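Local coordinates for protein cellobiose 2-epimerase (Spirochaeta thermophila DSM 6192, PDB 5ZIG) that probably catalyses the reversible epimerization of cellobiose to 4-O-beta-D-glucopyranosyl-D-mannose, as a member of the N-acylglucosamine 2-epimerase family, at residues 93-96 / 101-104. Numbering follows the deposited sequence.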
# COMPACT_ATOMS: atom_id res chain seq x y z
N ALA A 93 -21.43 6.62 3.03
CA ALA A 93 -21.69 5.28 3.54
C ALA A 93 -20.67 4.86 4.59
O ALA A 93 -21.05 4.54 5.72
CB ALA A 93 -21.74 4.27 2.39
N LEU A 94 -19.37 4.88 4.26
CA LEU A 94 -18.37 4.39 5.20
C LEU A 94 -18.09 5.37 6.35
O LEU A 94 -17.60 4.96 7.41
CB LEU A 94 -17.08 4.07 4.44
CG LEU A 94 -17.26 2.82 3.55
CD1 LEU A 94 -16.40 2.87 2.27
CD2 LEU A 94 -17.02 1.51 4.33
N TYR A 95 -18.41 6.64 6.16
CA TYR A 95 -18.18 7.64 7.19
C TYR A 95 -19.20 7.49 8.33
O TYR A 95 -20.41 7.36 8.10
CB TYR A 95 -18.26 9.03 6.55
CG TYR A 95 -17.92 10.17 7.48
CD1 TYR A 95 -16.69 10.23 8.10
CD2 TYR A 95 -18.84 11.18 7.72
CE1 TYR A 95 -16.38 11.29 8.96
CE2 TYR A 95 -18.55 12.23 8.56
CZ TYR A 95 -17.32 12.29 9.18
OH TYR A 95 -17.04 13.35 10.01
N ASP A 96 -18.71 7.51 9.57
CA ASP A 96 -19.54 7.45 10.77
C ASP A 96 -19.88 8.89 11.15
O ASP A 96 -19.08 9.58 11.77
CB ASP A 96 -18.81 6.70 11.90
CG ASP A 96 -19.65 6.58 13.21
OD1 ASP A 96 -19.22 5.92 14.18
OD2 ASP A 96 -20.73 7.18 13.27
N GLY A 101 -14.52 9.22 12.04
CA GLY A 101 -13.79 8.11 11.43
C GLY A 101 -14.68 7.34 10.47
O GLY A 101 -15.81 7.72 10.16
N PHE A 102 -14.16 6.21 10.01
CA PHE A 102 -14.80 5.42 8.97
C PHE A 102 -15.03 4.00 9.44
O PHE A 102 -14.15 3.39 10.07
CB PHE A 102 -13.95 5.45 7.66
CG PHE A 102 -13.81 6.83 7.08
CD1 PHE A 102 -12.86 7.71 7.57
CD2 PHE A 102 -14.67 7.27 6.10
CE1 PHE A 102 -12.77 8.99 7.08
CE2 PHE A 102 -14.58 8.55 5.62
CZ PHE A 102 -13.62 9.41 6.11
N PHE A 103 -16.23 3.48 9.16
CA PHE A 103 -16.54 2.08 9.40
C PHE A 103 -15.66 1.16 8.56
O PHE A 103 -15.21 1.51 7.47
CB PHE A 103 -18.00 1.78 9.07
CG PHE A 103 -18.99 2.58 9.83
CD1 PHE A 103 -19.06 2.49 11.21
CD2 PHE A 103 -19.89 3.40 9.17
CE1 PHE A 103 -20.00 3.23 11.92
CE2 PHE A 103 -20.83 4.14 9.87
CZ PHE A 103 -20.88 4.05 11.24
N TRP A 104 -15.46 -0.07 9.06
CA TRP A 104 -14.64 -1.07 8.38
C TRP A 104 -15.32 -1.59 7.10
O TRP A 104 -14.65 -1.80 6.08
CB TRP A 104 -14.36 -2.23 9.35
CG TRP A 104 -13.58 -3.33 8.76
CD1 TRP A 104 -14.00 -4.61 8.58
CD2 TRP A 104 -12.22 -3.28 8.33
NE1 TRP A 104 -13.00 -5.35 8.02
CE2 TRP A 104 -11.89 -4.57 7.86
CE3 TRP A 104 -11.25 -2.26 8.26
CZ2 TRP A 104 -10.64 -4.88 7.33
CZ3 TRP A 104 -10.00 -2.57 7.74
CH2 TRP A 104 -9.71 -3.89 7.27
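Tyr-95 and Phe-102 form a lone antiparallel bridge, a non-hydrogen-bonded pair, where the chain doubles back after helix 77-94. Two backbone bonds bracket the pair: Asp-96 N gives a nearly straight bond to Gly-101 O (3.0 Å), while Phe-103 N donates to Leu-94 O (2.7 Å), which also receives a CA-H...O contact from Phe-102. The aromatic rings of Tyr-95 and Phe-102 meet obliquely, planes 52° apart, with Tyr-95 CD1 over one face of Phe-102. The Phe-103 ring offers a face to Asp-96 CB, a CH-pi contact 3.8 Å from the ring centroid and offset toward the rim; the carboxylate plane is tilted only 20° from the ring plane. With CG anti to its carbonyl carbon (chi1 -59°), Phe-103 directs its ring to Asp-96. Losing that ring to an alanine here would probably leave a gap beside Asp-96 CB and Leu-94 O. Further out, Lys-117 forms a salt bridge with Asp-96 OD1, OD2 accepts the amides of Thr-98 and His-99, and Glu-147 bonds the Tyr-95 hydroxyl. In the (alpha/alpha)6-barrel of this family, the loop links helix 77-94 to strand 105-106, with Phe-102 packed among helices 57-73, 77-94 and 139-156.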